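PDB 1KTG: Bis(5'-nucleosyl)-tetraphosphatase [asymmetrical], which hydrolyses diadenosine tetraphosphate (Ap4A) asymmetrically to AMP and ATP, using divalent metal ions such as magnesium. Local coordinates for residues A[17-22]-A[111-115]; A[26-32]-A[102-108]; A[70-74]-A[85-89]. One frame throughout, in Å; residues are numbered along the deposited sequence.

Contact 1: A[17-22]-A[111-115]; sequences KIEFLL and ELEDA. With MG (magnesium ion), chain E.
The Phe20 ring meets the first turn of the helix obliquely. Its CE1 lies 4.1 Å from Leu112 CD1, and the methyl of Ala115 also approaches. The Phe20 and Leu112 side chains run side by side. Further along, Leu22 CD1 reaches the backbone at Ala115 O, 3.6 Å away. The second flat group is the Glu111 carboxylate. Its OE1 is nearer to Lys17 NZ, in a salt bridge of 3.2 Å with only a weak hydrogen bond. OE2 binds a magnesium ion at 2.1 Å. CG of Lys17 is anti to the backbone N (chi1 -166°), and the chain beyond bends to bring the amine to Glu111. The two side chains cross at about a right angle. Two waters on the magnesium donate to OE2 of the Glu19 carboxylate, which links the like-charged Glu19 and Glu111 through the metal. Glu19 OE1 pairs with Arg12. Another water donates to Ile18 O at 2.8 Å and accepts from Leu112 N at the helix start, where Glu111 is the N-cap. In the Nudix fold, this contact seats helix 112-119 against strand 17-25, which lies between strands 3-14 and 104-110, while Leu112 and Ala115 pack on Leu128 of helix 122-137.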
# COMPACT_ATOMS: atom_id res chain seq x y z
N LYS A 17 -9.55 7.22 -14.61
CA LYS A 17 -9.72 5.95 -13.91
C LYS A 17 -8.78 5.77 -12.73
O LYS A 17 -7.57 5.97 -12.84
CB LYS A 17 -9.55 4.76 -14.88
CG LYS A 17 -10.04 3.42 -14.34
CD LYS A 17 -11.56 3.45 -14.10
CE LYS A 17 -12.42 2.62 -15.07
NZ LYS A 17 -11.77 1.94 -16.22
N ILE A 18 -9.34 5.36 -11.59
CA ILE A 18 -8.55 5.08 -10.41
C ILE A 18 -7.77 3.78 -10.60
O ILE A 18 -8.32 2.78 -11.06
CB ILE A 18 -9.46 4.95 -9.17
CG1 ILE A 18 -10.19 6.27 -8.88
CG2 ILE A 18 -8.65 4.51 -7.95
CD1 ILE A 18 -9.31 7.38 -8.43
N GLU A 19 -6.49 3.82 -10.27
CA GLU A 19 -5.62 2.65 -10.29
C GLU A 19 -4.83 2.62 -9.00
O GLU A 19 -4.41 3.67 -8.51
CB GLU A 19 -4.67 2.68 -11.49
CG GLU A 19 -5.37 2.61 -12.83
CD GLU A 19 -4.40 2.58 -14.01
OE1 GLU A 19 -3.26 3.04 -13.86
OE2 GLU A 19 -4.78 2.09 -15.09
N PHE A 20 -4.66 1.42 -8.45
CA PHE A 20 -3.89 1.18 -7.22
C PHE A 20 -2.53 0.53 -7.51
O PHE A 20 -2.42 -0.39 -8.35
CB PHE A 20 -4.68 0.27 -6.27
CG PHE A 20 -6.01 0.85 -5.86
CD1 PHE A 20 -7.15 0.52 -6.56
CD2 PHE A 20 -6.10 1.75 -4.82
CE1 PHE A 20 -8.38 1.06 -6.21
CE2 PHE A 20 -7.32 2.30 -4.46
CZ PHE A 20 -8.46 1.95 -5.17
N LEU A 21 -1.49 0.97 -6.81
CA LEU A 21 -0.15 0.43 -7.02
C LEU A 21 0.10 -0.80 -6.14
O LEU A 21 -0.05 -0.74 -4.93
CB LEU A 21 0.92 1.49 -6.73
CG LEU A 21 2.39 1.03 -6.88
CD1 LEU A 21 2.71 0.63 -8.32
CD2 LEU A 21 3.37 2.10 -6.38
N LEU A 22 0.44 -1.91 -6.76
CA LEU A 22 0.80 -3.11 -6.04
C LEU A 22 2.23 -3.50 -6.40
O LEU A 22 2.65 -3.33 -7.56
CB LEU A 22 -0.16 -4.26 -6.35
CG LEU A 22 -1.60 -4.07 -5.87
CD1 LEU A 22 -2.43 -5.28 -6.27
CD2 LEU A 22 -1.67 -3.87 -4.37
N GLU A 111 -6.65 -1.45 -11.69
CA GLU A 111 -8.03 -1.06 -11.43
C GLU A 111 -8.56 -1.91 -10.25
O GLU A 111 -8.04 -3.00 -9.98
CB GLU A 111 -8.89 -1.22 -12.67
CG GLU A 111 -8.58 -0.20 -13.75
CD GLU A 111 -9.48 -0.34 -14.96
OE1 GLU A 111 -10.67 -0.64 -14.78
OE2 GLU A 111 -9.00 -0.11 -16.09
N LEU A 112 -9.56 -1.40 -9.56
CA LEU A 112 -10.05 -2.04 -8.33
C LEU A 112 -10.22 -3.56 -8.36
O LEU A 112 -9.72 -4.26 -7.48
CB LEU A 112 -11.38 -1.41 -7.93
CG LEU A 112 -12.03 -2.06 -6.71
CD1 LEU A 112 -11.18 -1.86 -5.46
CD2 LEU A 112 -13.41 -1.50 -6.51
N GLU A 113 -10.95 -4.08 -9.33
CA GLU A 113 -11.22 -5.51 -9.33
C GLU A 113 -9.96 -6.35 -9.55
O GLU A 113 -9.78 -7.40 -8.93
CB GLU A 113 -12.29 -5.84 -10.36
CG GLU A 113 -13.64 -5.21 -10.01
CD GLU A 113 -14.20 -5.65 -8.67
OE1 GLU A 113 -13.86 -6.76 -8.18
OE2 GLU A 113 -15.00 -4.89 -8.09
N ASP A 114 -9.09 -5.86 -10.43
CA ASP A 114 -7.83 -6.51 -10.73
C ASP A 114 -6.92 -6.47 -9.50
O ASP A 114 -6.23 -7.45 -9.17
CB ASP A 114 -7.17 -5.80 -11.91
CG ASP A 114 -5.94 -6.51 -12.40
OD1 ASP A 114 -4.91 -5.82 -12.67
OD2 ASP A 114 -5.90 -7.74 -12.57
N ALA A 115 -6.92 -5.32 -8.83
CA ALA A 115 -6.12 -5.16 -7.63
C ALA A 115 -6.56 -6.18 -6.58
O ALA A 115 -5.73 -6.79 -5.90
CB ALA A 115 -6.23 -3.74 -7.09
MG MG E . -7.30 0.37 -17.15
O HOH W 1 -10.52 1.28 -10.09
O HOH W 2 -7.12 2.37 -16.28
O HOH W 3 -5.87 -0.18 -15.63

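Contact 2: A[26-32]-A[102-108]; sequences SYPPHHW and HEHQNWK. With MG (magnesium ion), chain I; MG (magnesium ion), chain H; AMP (adenosine monophosphate), chain J; OH (hydroxide ion), chain D.
Ser26 ties its loop to the turn at His102 and Glu103 in this Nudix hydrolase. That turn carries part of the magnesium site, and the loop carries part of the AMP pocket. Ser26 OG donates to His102 O at 2.7 Å, in the carbonyl plane. Ser26 N donates to Glu103 O at 3.0 Å, from above the carbonyl plane. The bond to Glu103 O holds the backbone of a metal ligand: Glu103 OE1 binds one magnesium at 2.2 Å and Glu103 OE2 a second at 2.1 Å, with a hydroxide bridging the two ions. Glu52 and Glu56 are further glutamates of this site. Pro29 follows a cis peptide bond and places CG 3.4 Å from O2' of the AMP ribose. The His30 ring lies between Pro28 N on one face and the Gln105 amide on the other, and its ND1 bonds to Ala25 O. In His31, CG sits between the backbone N and the carbonyl carbon (chi1 57°). This sets one ring face over AMP C2' and lets NE2 donate in the ring plane to AMP O1P, 2.6 Å away at 159°. A leucine here would probably leave O1P without this donor and the ribose without its flat cover. Tyr76, Tyr121, Lys36 and Lys83 also hydrogen-bond the AMP. Trp32 reaches strand 104-110 with the edge of its indole: Trp32 CZ3 lies 4.1 Å from Lys108 CB and 3.7 Å from Trp107 C.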
# COMPACT_ATOMS: atom_id res chain seq x y z
N SER A 26 9.94 -10.10 -3.76
CA SER A 26 11.01 -10.83 -4.45
C SER A 26 11.32 -12.16 -3.77
O SER A 26 12.17 -12.92 -4.25
CB SER A 26 12.26 -9.96 -4.47
OG SER A 26 12.70 -9.74 -3.14
N TYR A 27 10.65 -12.42 -2.66
CA TYR A 27 10.85 -13.63 -1.88
C TYR A 27 9.52 -14.40 -1.87
O TYR A 27 8.46 -13.78 -1.79
CB TYR A 27 11.26 -13.26 -0.45
N PRO A 28 9.53 -15.72 -1.95
CA PRO A 28 8.25 -16.41 -1.96
C PRO A 28 7.56 -16.07 -0.65
O PRO A 28 8.22 -15.82 0.35
CB PRO A 28 8.59 -17.89 -2.10
CG PRO A 28 10.09 -17.98 -2.24
CD PRO A 28 10.68 -16.64 -2.00
N PRO A 29 6.24 -16.04 -0.63
CA PRO A 29 5.37 -16.58 -1.67
C PRO A 29 5.13 -15.61 -2.87
O PRO A 29 4.25 -15.87 -3.68
CB PRO A 29 4.05 -16.81 -0.90
CG PRO A 29 4.24 -16.11 0.40
CD PRO A 29 5.48 -15.26 0.35
N HIS A 30 5.94 -14.56 -2.99
CA HIS A 30 5.81 -13.59 -4.09
C HIS A 30 4.44 -12.93 -4.14
O HIS A 30 3.89 -12.66 -5.21
CB HIS A 30 6.12 -14.22 -5.45
CG HIS A 30 7.49 -14.81 -5.53
ND1 HIS A 30 8.61 -14.16 -5.06
CD2 HIS A 30 7.92 -16.01 -6.00
CE1 HIS A 30 9.67 -14.93 -5.24
NE2 HIS A 30 9.28 -16.06 -5.80
N HIS A 31 3.87 -12.68 -2.97
CA HIS A 31 2.57 -12.02 -2.91
C HIS A 31 2.70 -10.54 -3.22
O HIS A 31 3.80 -9.97 -3.22
CB HIS A 31 1.96 -12.19 -1.53
CG HIS A 31 2.83 -11.67 -0.44
ND1 HIS A 31 4.10 -12.16 -0.23
CD2 HIS A 31 2.64 -10.69 0.47
CE1 HIS A 31 4.65 -11.51 0.78
NE2 HIS A 31 3.78 -10.61 1.22
N TRP A 32 1.56 -9.92 -3.47
CA TRP A 32 1.48 -8.52 -3.85
C TRP A 32 0.78 -7.68 -2.78
O TRP A 32 -0.29 -8.03 -2.31
CB TRP A 32 0.65 -8.41 -5.13
CG TRP A 32 1.18 -9.09 -6.37
CD1 TRP A 32 1.18 -10.43 -6.65
CD2 TRP A 32 1.74 -8.44 -7.52
NE1 TRP A 32 1.71 -10.65 -7.90
CE2 TRP A 32 2.06 -9.45 -8.45
CE3 TRP A 32 2.00 -7.11 -7.86
CZ2 TRP A 32 2.64 -9.17 -9.68
CZ3 TRP A 32 2.57 -6.83 -9.07
CH2 TRP A 32 2.88 -7.86 -9.98
N HIS A 102 15.45 -4.20 -3.50
CA HIS A 102 15.64 -5.65 -3.52
C HIS A 102 14.45 -6.42 -2.94
O HIS A 102 14.33 -7.62 -3.18
CB HIS A 102 16.91 -6.06 -2.77
CG HIS A 102 16.86 -5.80 -1.30
ND1 HIS A 102 16.21 -6.64 -0.42
CD2 HIS A 102 17.40 -4.81 -0.56
CE1 HIS A 102 16.34 -6.16 0.81
NE2 HIS A 102 17.06 -5.06 0.75
N GLU A 103 13.57 -5.74 -2.21
CA GLU A 103 12.41 -6.40 -1.59
C GLU A 103 11.28 -6.76 -2.57
O GLU A 103 10.41 -7.56 -2.22
CB GLU A 103 11.88 -5.56 -0.42
CG GLU A 103 12.84 -5.55 0.76
CD GLU A 103 12.30 -4.90 2.01
OE1 GLU A 103 11.28 -4.18 1.95
OE2 GLU A 103 12.93 -5.11 3.06
N HIS A 104 11.32 -6.20 -3.78
CA HIS A 104 10.28 -6.45 -4.78
C HIS A 104 10.85 -6.71 -6.17
O HIS A 104 11.96 -6.27 -6.50
CB HIS A 104 9.25 -5.33 -4.78
CG HIS A 104 8.58 -5.19 -3.45
ND1 HIS A 104 9.14 -4.45 -2.43
CD2 HIS A 104 7.48 -5.78 -2.93
CE1 HIS A 104 8.38 -4.56 -1.35
NE2 HIS A 104 7.37 -5.36 -1.63
N GLN A 105 10.08 -7.45 -6.97
CA GLN A 105 10.56 -7.89 -8.28
C GLN A 105 9.70 -7.38 -9.43
O GLN A 105 10.06 -7.57 -10.59
CB GLN A 105 10.65 -9.42 -8.32
CG GLN A 105 9.32 -10.15 -8.08
CD GLN A 105 9.46 -11.65 -8.23
OE1 GLN A 105 8.61 -12.31 -8.83
NE2 GLN A 105 10.55 -12.20 -7.71
N ASN A 106 8.57 -6.75 -9.12
CA ASN A 106 7.69 -6.21 -10.16
C ASN A 106 6.61 -5.35 -9.52
O ASN A 106 6.49 -5.31 -8.30
CB ASN A 106 7.03 -7.37 -10.93
CG ASN A 106 6.51 -6.96 -12.32
OD1 ASN A 106 5.83 -7.74 -12.99
ND2 ASN A 106 6.85 -5.75 -12.77
N TRP A 107 5.86 -4.62 -10.33
CA TRP A 107 4.76 -3.82 -9.83
C TRP A 107 3.69 -3.76 -10.89
O TRP A 107 3.91 -4.16 -12.02
CB TRP A 107 5.21 -2.40 -9.44
CG TRP A 107 5.44 -1.45 -10.58
CD1 TRP A 107 4.50 -0.66 -11.18
CD2 TRP A 107 6.68 -1.15 -11.23
NE1 TRP A 107 5.08 0.09 -12.18
CE2 TRP A 107 6.42 -0.18 -12.22
CE3 TRP A 107 7.99 -1.60 -11.08
CZ2 TRP A 107 7.41 0.32 -13.06
CZ3 TRP A 107 8.98 -1.09 -11.91
CH2 TRP A 107 8.68 -0.14 -12.89
N LYS A 108 2.51 -3.27 -10.52
CA LYS A 108 1.43 -3.09 -11.48
C LYS A 108 0.49 -2.01 -11.00
O LYS A 108 0.21 -1.90 -9.80
CB LYS A 108 0.65 -4.39 -11.68
CG LYS A 108 -0.27 -4.36 -12.90
CD LYS A 108 -0.96 -5.71 -13.11
CE LYS A 108 -1.99 -5.69 -14.23
NZ LYS A 108 -2.89 -6.91 -14.18
MG MG I . 10.31 -2.70 3.21
MG MG H . 12.58 -4.71 5.06
P AMP J . 4.05 -9.51 4.43
O1P AMP J . 3.62 -8.90 3.11
O2P AMP J . 3.19 -8.97 5.56
O3P AMP J . 5.53 -9.37 4.58
O5' AMP J . 3.74 -11.08 4.31
C5' AMP J . 4.11 -11.99 5.33
C4' AMP J . 3.39 -13.30 5.08
O4' AMP J . 2.00 -13.08 5.29
C3' AMP J . 3.57 -13.79 3.65
O3' AMP J . 3.78 -15.20 3.66
C2' AMP J . 2.27 -13.42 2.95
O2' AMP J . 1.83 -14.41 2.04
C1' AMP J . 1.26 -13.27 4.08
N9 AMP J . 0.31 -12.15 3.91
C8 AMP J . 0.54 -10.93 3.38
N7 AMP J . -0.60 -10.19 3.41
C5 AMP J . -1.56 -10.93 3.96
C6 AMP J . -2.99 -10.73 4.28
N6 AMP J . -3.60 -9.56 3.99
N1 AMP J . -3.65 -11.75 4.85
C2 AMP J . -3.05 -12.92 5.14
N3 AMP J . -1.74 -13.15 4.87
C4 AMP J . -0.97 -12.22 4.29
O OH D . 11.86 -2.89 4.71
O HOH W 4 12.46 -4.10 7.23
O HOH W 5 13.50 -6.58 5.60
O HOH W 6 14.65 -3.80 5.02
O HOH W 7 11.75 -1.32 2.31

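Contact 3: A[70-74]-A[85-89]; sequences CHETL and VKYWL
His71 and Trp88 lie side by side on one face of an antiparallel beta hairpin, formed by strands 64-78 and 81-92 of the Nudix fold. Their non-hydrogen-bonded pairing puts His71 CB over the five-membered ring of Trp88, 3.9 Å from its centroid, in a CH-pi contact. The planes of the two rings are 44° apart, and the rings meet obliquely. Trp88 also makes an edge-to-face contact with Trp46.

The extended Lys86 chain crosses the same face of the sheet. A chi1 of 64° turns the imidazole of His71 toward it. Lys86 CE comes to 3.3 Å from His71 ND1, and Lys86 NZ ends over a face of the imidazole, 3.8 Å from His71 CE1. Nearer the backbone, Lys86 CG passes 3.5 Å from Thr73 OG1. The aliphatic chain thus bridges two residues of the partner strand.

The opposite face carries Glu72, Leu74, Val85 and Tyr87. Leu74 CD1 meets the Tyr87 ring at CE1, 4.0 Å away and obliquely. Leu74 also touches the bound AMP, so this side of the hairpin borders the nucleotide. Tyr87 reaches on to Thr33 and Pro34 and to Met124 of helix 122-137. Glu72 turns its carboxylate back to its own strand, where OE2 accepts from Thr73 N at 2.7 Å through its anti lone pair. At the far end, Cys70 SG packs on Leu89 CB at 3.8 Å.

Five backbone hydrogen bonds join the strands. Glu72 and Tyr87 form a hydrogen-bonded pair, and Tyr87 N donates to Glu72 O at 2.9 Å and an almost straight 176°.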
# COMPACT_ATOMS: atom_id res chain seq x y z
N CYS A 70 -8.64 8.55 5.81
CA CYS A 70 -8.94 7.27 5.18
C CYS A 70 -7.85 6.28 5.52
O CYS A 70 -6.81 6.22 4.86
CB CYS A 70 -9.12 7.40 3.68
SG CYS A 70 -9.59 5.85 2.87
N HIS A 71 -8.07 5.52 6.59
CA HIS A 71 -7.10 4.53 7.02
C HIS A 71 -7.82 3.31 7.53
O HIS A 71 -8.97 3.40 7.96
CB HIS A 71 -6.13 5.08 8.06
CG HIS A 71 -6.76 5.48 9.37
ND1 HIS A 71 -6.86 4.62 10.45
CD2 HIS A 71 -7.26 6.66 9.80
CE1 HIS A 71 -7.41 5.25 11.47
NE2 HIS A 71 -7.67 6.49 11.10
N GLU A 72 -7.15 2.17 7.47
CA GLU A 72 -7.70 0.91 7.94
C GLU A 72 -6.53 0.01 8.32
O GLU A 72 -5.44 0.12 7.76
CB GLU A 72 -8.53 0.27 6.83
CG GLU A 72 -8.93 -1.17 7.07
CD GLU A 72 -9.92 -1.31 8.19
OE1 GLU A 72 -11.13 -1.53 7.89
OE2 GLU A 72 -9.49 -1.19 9.35
N THR A 73 -6.76 -0.89 9.28
CA THR A 73 -5.69 -1.79 9.71
C THR A 73 -6.07 -3.24 9.48
O THR A 73 -7.16 -3.68 9.85
CB THR A 73 -5.36 -1.55 11.18
OG1 THR A 73 -4.99 -0.18 11.38
CG2 THR A 73 -4.12 -2.34 11.60
N LEU A 74 -5.17 -3.98 8.84
CA LEU A 74 -5.35 -5.39 8.58
C LEU A 74 -4.62 -6.19 9.66
O LEU A 74 -3.59 -5.75 10.14
CB LEU A 74 -4.77 -5.76 7.21
CG LEU A 74 -5.38 -5.13 5.96
CD1 LEU A 74 -4.78 -5.79 4.73
CD2 LEU A 74 -6.90 -5.23 5.92
N VAL A 85 -1.13 -4.35 10.04
CA VAL A 85 -0.60 -3.45 9.02
C VAL A 85 -1.59 -2.32 8.84
O VAL A 85 -2.70 -2.51 8.35
CB VAL A 85 -0.36 -4.15 7.67
CG1 VAL A 85 0.35 -3.19 6.70
CG2 VAL A 85 0.46 -5.41 7.85
N LYS A 86 -1.19 -1.13 9.27
CA LYS A 86 -2.05 0.03 9.13
C LYS A 86 -1.75 0.72 7.80
O LYS A 86 -0.60 1.03 7.51
CB LYS A 86 -1.80 1.02 10.26
CG LYS A 86 -2.70 2.23 10.18
CD LYS A 86 -2.70 3.04 11.47
CE LYS A 86 -3.68 4.19 11.34
NZ LYS A 86 -3.73 5.07 12.55
N TYR A 87 -2.80 0.96 7.01
CA TYR A 87 -2.67 1.64 5.72
C TYR A 87 -3.47 2.94 5.68
O TYR A 87 -4.61 2.99 6.14
CB TYR A 87 -3.26 0.78 4.59
CG TYR A 87 -2.46 -0.45 4.22
CD1 TYR A 87 -2.79 -1.70 4.74
CD2 TYR A 87 -1.41 -0.37 3.33
CE1 TYR A 87 -2.08 -2.82 4.39
CE2 TYR A 87 -0.70 -1.48 2.97
CZ TYR A 87 -1.02 -2.70 3.50
OH TYR A 87 -0.31 -3.82 3.14
N TRP A 88 -2.87 3.96 5.09
CA TRP A 88 -3.55 5.20 4.73
C TRP A 88 -3.65 5.26 3.20
O TRP A 88 -2.77 4.78 2.50
CB TRP A 88 -2.76 6.42 5.18
CG TRP A 88 -2.87 6.81 6.62
CD1 TRP A 88 -3.74 7.72 7.17
CD2 TRP A 88 -2.01 6.39 7.68
NE1 TRP A 88 -3.49 7.84 8.52
CE2 TRP A 88 -2.44 7.04 8.86
CE3 TRP A 88 -0.93 5.50 7.77
CZ2 TRP A 88 -1.82 6.84 10.09
CZ3 TRP A 88 -0.32 5.31 8.99
CH2 TRP A 88 -0.76 5.98 10.13
N LEU A 89 -4.73 5.85 2.68
CA LEU A 89 -4.90 6.05 1.24
C LEU A 89 -4.10 7.30 0.83
O LEU A 89 -4.10 8.30 1.53
CB LEU A 89 -6.40 6.21 0.92
CG LEU A 89 -6.80 6.35 -0.55
CD1 LEU A 89 -6.48 5.08 -1.33
CD2 LEU A 89 -8.26 6.72 -0.69

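In the fold
Contact 3 is buried, contact 1 partly buried, and contact 2 lies at the surface. All three reach the same mixed sheet. Contact 3 is regular strand pairing with side chains on both faces. Contact 1 sets a helix start against a strand, apolar inside and ionic at its outer end. Contact 2 joins the loop after strand 17-25 to the turn and start of strand 104-110 through few bonds, and carries ligands of metal and nucleotide. Contact 1 uses strand 17-25 and contact 2 its neighbour 104-110, which leads on to helix 112-119; they touch through the Asp114–Lys108 salt bridge. Contact 1 meets contact 3 where Phe20 packs on Leu89. Contacts 2 and 3 do not touch, yet both border the AMP.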